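Local coordinates for agrin (Gallus gallus, PDB 1PZ7), which is a basal lamina protein whose laminin G-like domain binds calcium and probably contributes to the clustering of acetylcholine receptors at the neuromuscular junction, at residues Met23-Ala28 and Glu190-Asn195; Ser55-Ala60 and Asn107-Thr112; Ala81-Phe86 and Lys166-Gly171; Val119-Ser124 and Gly135-Gly140. All coordinates share one frame; numbering follows the deposited sequence.

Overall arrangement
Near the N terminus the chain forms strand 23-26, but interaction 1 is completed only when residues 190-195 return to its outer side, so its loop encloses the other three. Interaction 2 opens at 55-60 and closes at 107-112, where strand 112-119 joins strand 45-58. Interaction 3 opens within that interval, at 81-86, and closes beyond it, at 166-171: the two cross, and they touch where T58 and A60 pack on I82. Interaction 4, a hairpin pairing of 119-124 with 135-140, follows interaction 2 and falls within the span of interaction 3. Interactions 2 and 4 belong to the eight-stranded sheet, whereas 1 and 3 reach the six-stranded one. Interactions 1 and 4 lie on opposite sides of the chain's centre.

Interaction 1 (Met23-Ala28 and Glu190-Asn195); sequences MEYHNA and EDALNN
The carbonyl oxygen of E24 is held by two groups of the passing loop: L193 N donates to E24 O at 2.9 Å, and the CA-H of A192 adds a weaker C-H...O contact to the same oxygen. The N-H of E24 is used as well, since E24 N donates to N194 OD1 at 2.9 Å in a fairly straight bond (164°), with the nitrogen standing well above the plane of the amide. N194 turns its amide back to the strand because CG lies between the backbone N and the carbonyl carbon (chi1 61°); its ND2 then donates to Y22 O, and the asparagine serves both kinds of backbone group. One water bridges E24 OE2 to L193 O, and a second water joins H26 N to D191 O. Apolar contacts fill in between. D191 CB meets the ring edge of Y25 at CD2 (3.6 Å), and the small A192 fits with its CB 4.0 Å from M23 CG. Y25 OH bonds to L188 O. Strand 23-26 is outermost in its six-stranded sheet: M23 and Y25 pair with strand 149-152 on one side, while E24 turns to the irregular segment 190-195 on the other, which covers that edge.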
loop_
_atom_site.group_PDB
_atom_site.type_symbol
_atom_site.label_atom_id
_atom_site.label_comp_id
_atom_site.label_asym_id
_atom_site.label_seq_id
_atom_site.Cartn_x
_atom_site.Cartn_y
_atom_site.Cartn_z
ATOM N N MET A 23 -2.036 -9.452 -4.827
ATOM C CA MET A 23 -1.513 -9.292 -6.172
ATOM C C MET A 23 -0.170 -8.648 -6.146
ATOM O O MET A 23 0.057 -7.697 -5.403
ATOM C CB MET A 23 -2.398 -8.391 -7.019
ATOM C CG MET A 23 -3.614 -9.044 -7.525
ATOM S SD MET A 23 -4.757 -9.085 -6.203
ATOM C CE MET A 23 -6.155 -8.476 -7.020
ATOM N N GLU A 24 0.707 -9.152 -6.995
ATOM C CA GLU A 24 2.035 -8.609 -7.135
ATOM C C GLU A 24 2.090 -7.778 -8.401
ATOM O O GLU A 24 1.580 -8.189 -9.445
ATOM C CB GLU A 24 3.048 -9.734 -7.242
ATOM C CG GLU A 24 4.476 -9.248 -7.363
ATOM C CD GLU A 24 5.441 -10.372 -7.667
ATOM O OE1 GLU A 24 6.662 -10.113 -7.659
ATOM O OE2 GLU A 24 4.976 -11.506 -7.912
ATOM N N TYR A 25 2.719 -6.615 -8.306
ATOM C CA TYR A 25 2.909 -5.738 -9.449
ATOM C C TYR A 25 4.358 -5.279 -9.449
ATOM O O TYR A 25 5.069 -5.455 -8.461
ATOM C CB TYR A 25 1.972 -4.527 -9.360
ATOM C CG TYR A 25 0.514 -4.903 -9.251
ATOM C CD1 TYR A 25 -0.069 -5.143 -8.017
ATOM C CD2 TYR A 25 -0.277 -5.032 -10.382
ATOM C CE1 TYR A 25 -1.397 -5.495 -7.915
ATOM C CE2 TYR A 25 -1.612 -5.383 -10.288
ATOM C CZ TYR A 25 -2.168 -5.611 -9.052
ATOM O OH TYR A 25 -3.496 -5.970 -8.967
ATOM N N HIS A 26 4.804 -4.722 -10.568
ATOM C CA HIS A 26 6.143 -4.159 -10.651
ATOM C C HIS A 26 6.027 -2.734 -11.180
ATOM O O HIS A 26 5.243 -2.478 -12.095
ATOM C CB HIS A 26 7.025 -5.006 -11.569
ATOM C CG HIS A 26 8.388 -4.429 -11.806
ATOM N ND1 HIS A 26 8.615 -3.384 -12.677
ATOM C CD2 HIS A 26 9.597 -4.762 -11.298
ATOM C CE1 HIS A 26 9.903 -3.096 -12.690
ATOM N NE2 HIS A 26 10.522 -3.916 -11.861
ATOM N N ASN A 27 6.786 -1.804 -10.600
ATOM C CA ASN A 27 6.776 -0.414 -11.059
ATOM C C ASN A 27 7.034 -0.375 -12.568
ATOM O O ASN A 27 8.133 -0.057 -13.019
ATOM C CB ASN A 27 7.816 0.422 -10.298
ATOM C CG ASN A 27 9.225 0.237 -10.829
ATOM O OD1 ASN A 27 9.825 1.173 -11.369
ATOM N ND2 ASN A 27 9.766 -0.964 -10.672
ATOM N N ALA A 28 5.999 -0.690 -13.342
ATOM C CA ALA A 28 6.136 -0.847 -14.790
ATOM C C ALA A 28 5.741 0.389 -15.608
ATOM O O ALA A 28 5.660 0.324 -16.839
ATOM C CB ALA A 28 5.336 -2.062 -15.245
ATOM N N GLU A 190 -5.090 -7.162 -15.245
ATOM C CA GLU A 190 -4.120 -7.404 -16.313
ATOM C C GLU A 190 -2.650 -7.180 -15.922
ATOM O O GLU A 190 -1.761 -7.826 -16.498
ATOM C CB GLU A 190 -4.481 -6.560 -17.543
ATOM C CG GLU A 190 -5.881 -6.823 -18.090
ATOM C CD GLU A 190 -6.042 -8.211 -18.684
ATOM O OE1 GLU A 190 -7.181 -8.730 -18.687
ATOM O OE2 GLU A 190 -5.037 -8.786 -19.153
ATOM N N ASP A 191 -2.396 -6.272 -14.979
ATOM C CA ASP A 191 -1.031 -5.964 -14.526
ATOM C C ASP A 191 -0.482 -6.972 -13.498
ATOM O O ASP A 191 0.725 -7.023 -13.269
ATOM C CB ASP A 191 -0.953 -4.550 -13.915
ATOM C CG ASP A 191 -1.006 -3.433 -14.957
ATOM O OD1 ASP A 191 -1.022 -2.249 -14.532
ATOM O OD2 ASP A 191 -1.029 -3.625 -16.196
ATOM N N ALA A 192 -1.361 -7.748 -12.862
ATOM C CA ALA A 192 -0.944 -8.711 -11.833
ATOM C C ALA A 192 0.033 -9.757 -12.383
ATOM O O ALA A 192 -0.167 -10.294 -13.471
ATOM C CB ALA A 192 -2.163 -9.389 -11.229
ATOM N N LEU A 193 1.070 -10.061 -11.607
ATOM C CA LEU A 193 2.139 -10.955 -12.052
ATOM C C LEU A 193 2.151 -12.342 -11.402
ATOM O O LEU A 193 2.861 -13.235 -11.876
ATOM C CB LEU A 193 3.492 -10.292 -11.786
ATOM C CG LEU A 193 3.704 -8.903 -12.396
ATOM C CD1 LEU A 193 4.978 -8.284 -11.839
ATOM C CD2 LEU A 193 3.746 -8.967 -13.918
ATOM N N ASN A 194 1.370 -12.530 -10.343
ATOM C CA ASN A 194 1.394 -13.784 -9.589
ATOM C C ASN A 194 0.183 -14.685 -9.806
ATOM O O ASN A 194 -0.110 -15.540 -8.970
ATOM C CB ASN A 194 1.524 -13.488 -8.098
ATOM C CG ASN A 194 0.367 -12.672 -7.572
ATOM O OD1 ASN A 194 -0.018 -11.667 -8.172
ATOM N ND2 ASN A 194 -0.199 -13.098 -6.449
ATOM N N ASN A 195 -0.517 -14.500 -10.918
ATOM C CA ASN A 195 -1.675 -15.333 -11.235
ATOM C C ASN A 195 -2.587 -15.549 -10.023
ATOM O O ASN A 195 -2.782 -16.677 -9.566
ATOM C CB ASN A 195 -1.209 -16.685 -11.790
ATOM C CG ASN A 195 -2.302 -17.420 -12.547
ATOM O OD1 ASN A 195 -3.357 -17.733 -11.996
ATOM N ND2 ASN A 195 -2.050 -17.707 -13.818
HETATM O O HOH W 1 5.571 -13.139 -10.544
HETATM O O HOH W 2 2.794 -5.204 -12.945
#

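Interaction 2 (Ser55-Ala60 and Asn107-Thr112); sequences SIKTEA and NTNHWT
K57 sends CG anti to its backbone N (chi1 -179°) and stays extended to NZ, while W111, with CG anti to its carbonyl carbon (chi1 -77°), swings its indole back against the lysine. The chain crosses the ring system at about a right angle. K57 CB sits 3.7 Å from the centroid of the six-membered ring of W111, almost on its normal, a CH-pi contact; farther out K57 CD lies 3.7 Å from W111 NE1 over the same face. A long methylene chain suits this place, covering the indole while its ammonium end reaches past it. At the ring edge S55 O approaches W111 CZ3, and R177 makes a cation-pi contact with the indole. On the other flank of K57, its CE passes 3.3 Å from N109 O. The amide of N109 stacks on the E59 carboxylate, their planes 21° apart. N109 has positive phi, which asparagine tolerates well, and N109 N donates to T58 O at 2.9 Å. T58 OG1 accepts from A60 N, making an ST turn, and also bonds to I173 O. Reciprocal bonds, I56 N to T112 O (3.0 Å) and T112 N to I56 O (2.8 Å), mark an antiparallel hydrogen-bonded pair. Here a loop feeds strand 112-119 in beside strand 45-58, the antiparallel pairing expected of the beta sandwich of a laminin G domain.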
loop_
_atom_site.group_PDB
_atom_site.type_symbol
_atom_site.label_atom_id
_atom_site.label_comp_id
_atom_site.label_asym_id
_atom_site.label_seq_id
_atom_site.Cartn_x
_atom_site.Cartn_y
_atom_site.Cartn_z
ATOM N N SER A 55 -9.232 3.619 -3.772
ATOM C CA SER A 55 -10.474 3.612 -3.033
ATOM C C SER A 55 -10.687 2.197 -2.544
ATOM O O SER A 55 -10.415 1.244 -3.270
ATOM C CB SER A 55 -11.633 4.074 -3.903
ATOM O OG SER A 55 -11.615 5.491 -4.006
ATOM N N ILE A 56 -11.140 2.059 -1.303
ATOM C CA ILE A 56 -11.385 0.743 -0.743
ATOM C C ILE A 56 -12.731 0.710 -0.057
ATOM O O ILE A 56 -13.290 1.746 0.305
ATOM C CB ILE A 56 -10.262 0.304 0.238
ATOM C CG1 ILE A 56 -10.295 1.116 1.533
ATOM C CG2 ILE A 56 -8.897 0.383 -0.439
ATOM C CD1 ILE A 56 -9.379 0.547 2.606
ATOM N N LYS A 57 -13.238 -0.503 0.112
ATOM C CA LYS A 57 -14.517 -0.732 0.754
ATOM C C LYS A 57 -14.285 -1.939 1.636
ATOM O O LYS A 57 -13.844 -2.981 1.158
ATOM C CB LYS A 57 -15.591 -0.999 -0.297
ATOM C CG LYS A 57 -16.981 -1.223 0.253
ATOM C CD LYS A 57 -17.930 -1.577 -0.875
ATOM C CE LYS A 57 -19.322 -1.884 -0.382
ATOM N NZ LYS A 57 -20.214 -2.179 -1.528
ATOM N N THR A 58 -14.560 -1.811 2.928
ATOM C CA THR A 58 -14.214 -2.885 3.838
ATOM C C THR A 58 -14.927 -2.810 5.177
ATOM O O THR A 58 -15.423 -1.758 5.574
ATOM C CB THR A 58 -12.684 -2.847 4.078
ATOM O OG1 THR A 58 -12.270 -3.982 4.846
ATOM C CG2 THR A 58 -12.289 -1.636 4.927
ATOM N N GLU A 59 -14.971 -3.957 5.850
ATOM C CA GLU A 59 -15.470 -4.061 7.220
ATOM C C GLU A 59 -14.317 -4.435 8.144
ATOM O O GLU A 59 -14.500 -4.602 9.345
ATOM C CB GLU A 59 -16.538 -5.145 7.331
ATOM C CG GLU A 59 -17.784 -4.909 6.504
ATOM C CD GLU A 59 -18.729 -6.094 6.554
ATOM O OE1 GLU A 59 -18.438 -7.121 5.906
ATOM O OE2 GLU A 59 -19.755 -6.006 7.247
ATOM N N ALA A 60 -13.127 -4.587 7.572
ATOM C CA ALA A 60 -11.957 -5.015 8.322
ATOM C C ALA A 60 -11.435 -3.965 9.288
ATOM O O ALA A 60 -11.394 -2.780 8.961
ATOM C CB ALA A 60 -10.841 -5.425 7.354
ATOM N N ASN A 107 -13.689 1.074 8.405
ATOM C CA ASN A 107 -14.505 -0.133 8.319
ATOM C C ASN A 107 -16.014 0.104 8.227
ATOM O O ASN A 107 -16.800 -0.619 8.841
ATOM C CB ASN A 107 -14.199 -1.025 9.524
ATOM C CG ASN A 107 -14.262 -0.267 10.833
ATOM O OD1 ASN A 107 -13.637 0.783 10.987
ATOM N ND2 ASN A 107 -15.030 -0.786 11.778
ATOM N N THR A 108 -16.412 1.096 7.438
ATOM C CA THR A 108 -17.823 1.455 7.286
ATOM C C THR A 108 -18.523 0.701 6.162
ATOM O O THR A 108 -19.726 0.856 5.968
ATOM C CB THR A 108 -17.936 2.939 6.955
ATOM O OG1 THR A 108 -17.192 3.205 5.757
ATOM C CG2 THR A 108 -17.271 3.800 8.025
ATOM N N ASN A 109 -17.761 -0.085 5.409
ATOM C CA ASN A 109 -18.264 -0.792 4.239
ATOM C C ASN A 109 -18.791 0.167 3.173
ATOM O O ASN A 109 -19.699 -0.165 2.420
ATOM C CB ASN A 109 -19.327 -1.828 4.613
ATOM C CG ASN A 109 -19.350 -2.997 3.651
ATOM O OD1 ASN A 109 -18.330 -3.329 3.044
ATOM N ND2 ASN A 109 -20.508 -3.627 3.504
ATOM N N HIS A 110 -18.214 1.365 3.128
ATOM C CA HIS A 110 -18.534 2.348 2.105
ATOM C C HIS A 110 -17.236 2.681 1.390
ATOM O O HIS A 110 -16.175 2.711 2.010
ATOM C CB HIS A 110 -19.121 3.620 2.717
ATOM C CG HIS A 110 -20.381 3.398 3.492
ATOM N ND1 HIS A 110 -20.840 4.293 4.434
ATOM C CD2 HIS A 110 -21.276 2.381 3.473
ATOM C CE1 HIS A 110 -21.967 3.842 4.955
ATOM N NE2 HIS A 110 -22.253 2.684 4.391
ATOM N N TRP A 111 -17.316 2.924 0.089
ATOM C CA TRP A 111 -16.138 3.283 -0.678
ATOM C C TRP A 111 -15.502 4.536 -0.090
ATOM O O TRP A 111 -16.162 5.571 0.076
ATOM C CB TRP A 111 -16.505 3.500 -2.143
ATOM C CG TRP A 111 -16.716 2.216 -2.872
ATOM C CD1 TRP A 111 -17.904 1.699 -3.301
ATOM C CD2 TRP A 111 -15.709 1.272 -3.255
ATOM N NE1 TRP A 111 -17.698 0.493 -3.926
ATOM C CE2 TRP A 111 -16.357 0.209 -3.913
ATOM C CE3 TRP A 111 -14.317 1.217 -3.113
ATOM C CZ2 TRP A 111 -15.665 -0.888 -4.425
ATOM C CZ3 TRP A 111 -13.637 0.124 -3.618
ATOM C CH2 TRP A 111 -14.309 -0.908 -4.271
ATOM N N THR A 112 -14.216 4.430 0.218
ATOM C CA THR A 112 -13.473 5.493 0.869
ATOM C C THR A 112 -12.165 5.731 0.138
ATOM O O THR A 112 -11.422 4.784 -0.150
ATOM C CB THR A 112 -13.178 5.098 2.320
ATOM O OG1 THR A 112 -14.404 4.777 2.995
ATOM C CG2 THR A 112 -12.609 6.271 3.106
HETATM O O HOH W 3 -15.099 0.933 3.839
#

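Interaction 3 (Ala81-Phe86 and Lys166-Gly171); sequences AIVDGF and KAYSTG
From CB, Y168 points its ring toward the strand carrying A81 and V83, because CG is anti to the carbonyl carbon (chi1 -67°). Along one side of the ring CD2 comes near the methyl of A81, and Y168 CE2 comes closer, 3.5 Å from A81 CB. Across the ring, Y168 CE1 meets V83 CG2 at 3.8 Å, the two side chains crossing at about a right angle. CZ also lies beneath the methyl, A81 CB to Y168 CZ being 3.6 Å, so that the methyl rests over one face, shifted toward the rim, in a CH-pi contact. The small alanine methyl lets the ring lie this close to the strand. The tip, OH, hydrogen-bonds to Q88 OE1. One residue earlier, A167 CB touches V83 CG2 at 3.7 Å and presses to within 3.1 Å of I82 O, a tight fit. The 3-10 segment 166-169 is itself closed by S169 N and T170 OG1, which reach K166 O from opposite faces of its plane. The joint between this turn and strand 77-83 is therefore largely apolar, buried and governed by shape, apart from the methyl of A167 against I82 O; the tyrosine hydroxyl finds its hydrogen bond with Q88, beyond the contact.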
loop_
_atom_site.group_PDB
_atom_site.type_symbol
_atom_site.label_atom_id
_atom_site.label_comp_id
_atom_site.label_asym_id
_atom_site.label_seq_id
_atom_site.Cartn_x
_atom_site.Cartn_y
_atom_site.Cartn_z
ATOM N N ALA A 81 -1.885 0.067 5.763
ATOM C CA ALA A 81 -2.557 -1.019 6.456
ATOM C C ALA A 81 -3.672 -0.459 7.300
ATOM O O ALA A 81 -3.634 0.702 7.685
ATOM C CB ALA A 81 -1.574 -1.765 7.341
ATOM N N ILE A 82 -4.663 -1.292 7.580
ATOM C CA ILE A 82 -5.709 -0.937 8.517
ATOM C C ILE A 82 -5.235 -1.506 9.841
ATOM O O ILE A 82 -5.020 -2.709 9.948
ATOM C CB ILE A 82 -7.050 -1.563 8.111
ATOM C CG1 ILE A 82 -7.464 -1.103 6.708
ATOM C CG2 ILE A 82 -8.125 -1.200 9.130
ATOM C CD1 ILE A 82 -8.702 -1.814 6.168
ATOM N N VAL A 83 -5.028 -0.642 10.825
ATOM C CA VAL A 83 -4.558 -1.070 12.131
ATOM C C VAL A 83 -5.536 -0.557 13.166
ATOM O O VAL A 83 -5.700 0.651 13.333
ATOM C CB VAL A 83 -3.155 -0.523 12.435
ATOM C CG1 VAL A 83 -2.724 -0.905 13.843
ATOM C CG2 VAL A 83 -2.158 -1.024 11.400
ATOM N N ASP A 84 -6.183 -1.481 13.864
ATOM C CA ASP A 84 -7.178 -1.131 14.866
ATOM C C ASP A 84 -8.241 -0.178 14.307
ATOM O O ASP A 84 -8.653 0.769 14.979
ATOM C CB ASP A 84 -6.503 -0.515 16.101
ATOM C CG ASP A 84 -5.564 -1.480 16.808
ATOM O OD1 ASP A 84 -5.808 -2.701 16.772
ATOM O OD2 ASP A 84 -4.554 -1.101 17.441
ATOM N N GLY A 85 -8.680 -0.431 13.077
ATOM C CA GLY A 85 -9.773 0.320 12.480
ATOM C C GLY A 85 -9.445 1.597 11.730
ATOM O O GLY A 85 -10.352 2.257 11.212
ATOM N N PHE A 86 -8.166 1.948 11.661
ATOM C CA PHE A 86 -7.753 3.162 10.976
ATOM C C PHE A 86 -6.624 2.884 10.003
ATOM O O PHE A 86 -5.718 2.099 10.283
ATOM C CB PHE A 86 -7.312 4.216 11.993
ATOM C CG PHE A 86 -8.426 4.705 12.878
ATOM C CD1 PHE A 86 -8.674 4.103 14.101
ATOM C CD2 PHE A 86 -9.234 5.761 12.480
ATOM C CE1 PHE A 86 -9.701 4.544 14.913
ATOM C CE2 PHE A 86 -10.261 6.211 13.293
ATOM C CZ PHE A 86 -10.494 5.601 14.506
ATOM N N LYS A 166 0.086 -6.836 14.110
ATOM C CA LYS A 166 -0.484 -8.014 13.461
ATOM C C LYS A 166 -1.181 -7.713 12.141
ATOM O O LYS A 166 -1.237 -8.566 11.260
ATOM C CB LYS A 166 -1.448 -8.732 14.411
ATOM C CG LYS A 166 -0.791 -9.790 15.260
ATOM C CD LYS A 166 -0.250 -10.925 14.404
ATOM C CE LYS A 166 0.439 -11.977 15.236
ATOM N NZ LYS A 166 1.032 -13.046 14.380
ATOM N N ALA A 167 -1.707 -6.504 12.001
ATOM C CA ALA A 167 -2.408 -6.125 10.776
ATOM C C ALA A 167 -1.557 -6.344 9.531
ATOM O O ALA A 167 -2.071 -6.685 8.464
ATOM C CB ALA A 167 -2.835 -4.668 10.855
ATOM N N TYR A 168 -0.251 -6.151 9.660
ATOM C CA TYR A 168 0.646 -6.288 8.515
ATOM C C TYR A 168 0.799 -7.739 8.032
ATOM O O TYR A 168 1.240 -7.965 6.902
ATOM C CB TYR A 168 1.994 -5.642 8.832
ATOM C CG TYR A 168 1.857 -4.147 8.959
ATOM C CD1 TYR A 168 1.470 -3.567 10.161
ATOM C CD2 TYR A 168 2.063 -3.317 7.869
ATOM C CE1 TYR A 168 1.319 -2.201 10.275
ATOM C CE2 TYR A 168 1.914 -1.954 7.970
ATOM C CZ TYR A 168 1.540 -1.393 9.179
ATOM O OH TYR A 168 1.385 -0.032 9.280
ATOM N N SER A 169 0.407 -8.705 8.862
ATOM C CA SER A 169 0.460 -10.121 8.487
ATOM C C SER A 169 -0.940 -10.647 8.207
ATOM O O SER A 169 -1.148 -11.848 8.048
ATOM C CB SER A 169 1.088 -10.953 9.606
ATOM O OG SER A 169 2.376 -10.472 9.941
ATOM N N THR A 170 -1.899 -9.731 8.157
ATOM C CA THR A 170 -3.293 -10.069 7.961
ATOM C C THR A 170 -3.740 -9.691 6.561
ATOM O O THR A 170 -3.650 -8.539 6.171
ATOM C CB THR A 170 -4.142 -9.304 8.987
ATOM O OG1 THR A 170 -3.696 -9.618 10.317
ATOM C CG2 THR A 170 -5.596 -9.753 8.940
ATOM N N GLY A 171 -4.230 -10.662 5.803
ATOM C CA GLY A 171 -4.712 -10.389 4.465
ATOM C C GLY A 171 -5.918 -9.472 4.494
ATOM O O GLY A 171 -6.790 -9.611 5.344
#

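Interaction 4 (Val119-Ser124 and Gly135-Gly140); sequences VQREGS and GSSPLG
Residues 122-124 and 135-136 pair antiparallel in the hairpin of strands 122-127 and 133-136, with E122 and S136 a non-hydrogen-bonded pair and G123 and G135 the hydrogen-bonded pair beside it. G123 N donates to G135 O at 2.8 Å, whereas the return bond from G135 N to G123 O is weak. On the other side of the E122-S136 pair, S137 N donates to R121 O at 3.0 Å, and Y91 OH bonds to the same oxygen. Where the strands part, R121 takes over the contact. Its CB and CG lie alongside S137, and a bend at chi3 (40°) turns the guanidinium side-on to the backbone. R121 NE and R121 NH2 then both donate to S137 O, at 2.8 and 2.9 Å, and that oxygen lies close to the guanidinium plane. L139 covers one face of the group: its CA stands 3.4 Å above the plane, and L139 CD1 is 3.6 Å from R121 NH1. E122 CG rests 3.5 Å from S136 OG on the same sheet face. G140 has backbone angles that only glycine takes up easily, which lets the loop turn just past the arginine. The side chain of S137 touches L93 and lies about 9 Å from the calcium ion, whose ligands Q143 and D145 follow soon in the chain. The chemistry is that of a cation held by a neutral carbonyl: the paired N-H groups should polarise S137 O, and their shared hold fixes the rotation of the guanidinium while fastening the loop after strand 133-136 to the type II' turn V119-E122, which joins strands 112-119 and 122-127.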
loop_
_atom_site.group_PDB
_atom_site.type_symbol
_atom_site.label_atom_id
_atom_site.label_comp_id
_atom_site.label_asym_id
_atom_site.label_seq_id
_atom_site.Cartn_x
_atom_site.Cartn_y
_atom_site.Cartn_z
ATOM N N VAL A 119 7.675 12.317 0.220
ATOM C CA VAL A 119 8.704 13.039 -0.520
ATOM C C VAL A 119 9.886 13.063 0.441
ATOM O O VAL A 119 9.835 13.740 1.469
ATOM C CB VAL A 119 8.277 14.476 -0.897
ATOM C CG1 VAL A 119 9.403 15.198 -1.615
ATOM C CG2 VAL A 119 7.019 14.467 -1.762
ATOM N N GLN A 120 10.920 12.290 0.129
ATOM C CA GLN A 120 12.076 12.146 1.008
ATOM C C GLN A 120 11.575 11.654 2.373
ATOM O O GLN A 120 10.900 10.634 2.425
ATOM C CB GLN A 120 12.907 13.433 1.039
ATOM C CG GLN A 120 13.393 13.788 -0.368
ATOM C CD GLN A 120 14.529 14.791 -0.415
ATOM O OE1 GLN A 120 14.758 15.415 -1.453
ATOM N NE2 GLN A 120 15.254 14.934 0.684
ATOM N N ARG A 121 11.860 12.362 3.460
ATOM C CA ARG A 121 11.422 11.890 4.776
ATOM C C ARG A 121 9.987 12.273 5.119
ATOM O O ARG A 121 9.397 11.704 6.037
ATOM C CB ARG A 121 12.344 12.437 5.864
ATOM C CG ARG A 121 13.811 12.081 5.679
ATOM C CD ARG A 121 14.744 12.858 6.589
ATOM N NE ARG A 121 14.166 13.000 7.917
ATOM C CZ ARG A 121 14.078 14.135 8.604
ATOM N NH1 ARG A 121 14.556 15.288 8.129
ATOM N NH2 ARG A 121 13.517 14.108 9.799
ATOM N N GLU A 122 9.423 13.225 4.381
ATOM C CA GLU A 122 8.099 13.757 4.683
ATOM C C GLU A 122 6.961 12.927 4.119
ATOM O O GLU A 122 6.931 12.616 2.929
ATOM C CB GLU A 122 7.963 15.167 4.116
ATOM C CG GLU A 122 8.859 16.206 4.761
ATOM C CD GLU A 122 8.571 17.593 4.231
ATOM O OE1 GLU A 122 7.887 18.370 4.926
ATOM O OE2 GLU A 122 9.008 17.896 3.104
ATOM N N GLY A 123 6.002 12.603 4.975
ATOM C CA GLY A 123 4.860 11.814 4.566
ATOM C C GLY A 123 3.552 12.547 4.752
ATOM O O GLY A 123 3.454 13.478 5.559
ATOM N N SER A 124 2.546 12.116 4.000
ATOM C CA SER A 124 1.208 12.672 4.095
ATOM C C SER A 124 0.203 11.559 3.873
ATOM O O SER A 124 0.366 10.735 2.977
ATOM C CB SER A 124 0.993 13.764 3.049
ATOM O OG SER A 124 -0.332 14.277 3.110
ATOM N N GLY A 135 4.034 13.885 8.841
ATOM C CA GLY A 135 5.091 13.502 9.750
ATOM C C GLY A 135 6.294 13.114 8.929
ATOM O O GLY A 135 6.189 12.963 7.709
ATOM N N SER A 136 7.430 12.948 9.588
ATOM C CA SER A 136 8.656 12.593 8.901
ATOM C C SER A 136 9.404 11.473 9.606
ATOM O O SER A 136 9.392 11.373 10.837
ATOM C CB SER A 136 9.565 13.819 8.786
ATOM O OG SER A 136 8.956 14.823 7.994
ATOM N N SER A 137 10.048 10.624 8.814
ATOM C CA SER A 137 10.903 9.580 9.352
ATOM C C SER A 137 12.166 10.265 9.877
ATOM O O SER A 137 12.455 11.404 9.508
ATOM C CB SER A 137 11.214 8.529 8.279
ATOM O OG SER A 137 11.713 9.132 7.096
ATOM N N PRO A 138 12.903 9.602 10.760
ATOM C CA PRO A 138 14.086 10.213 11.370
ATOM C C PRO A 138 15.138 10.697 10.391
ATOM O O PRO A 138 15.311 10.148 9.301
ATOM C CB PRO A 138 14.650 9.085 12.227
ATOM C CG PRO A 138 13.471 8.267 12.557
ATOM C CD PRO A 138 12.647 8.259 11.304
ATOM N N LEU A 139 15.831 11.750 10.806
ATOM C CA LEU A 139 16.893 12.337 10.018
ATOM C C LEU A 139 17.885 11.260 9.616
ATOM O O LEU A 139 18.270 10.413 10.424
ATOM C CB LEU A 139 17.597 13.431 10.827
ATOM C CG LEU A 139 18.686 14.216 10.099
ATOM C CD1 LEU A 139 18.073 15.121 9.037
ATOM C CD2 LEU A 139 19.503 15.021 11.087
ATOM N N GLY A 140 18.292 11.307 8.354
ATOM C CA GLY A 140 19.242 10.366 7.806
ATOM C C GLY A 140 18.832 9.982 6.397
ATOM O O GLY A 140 18.979 10.765 5.454
#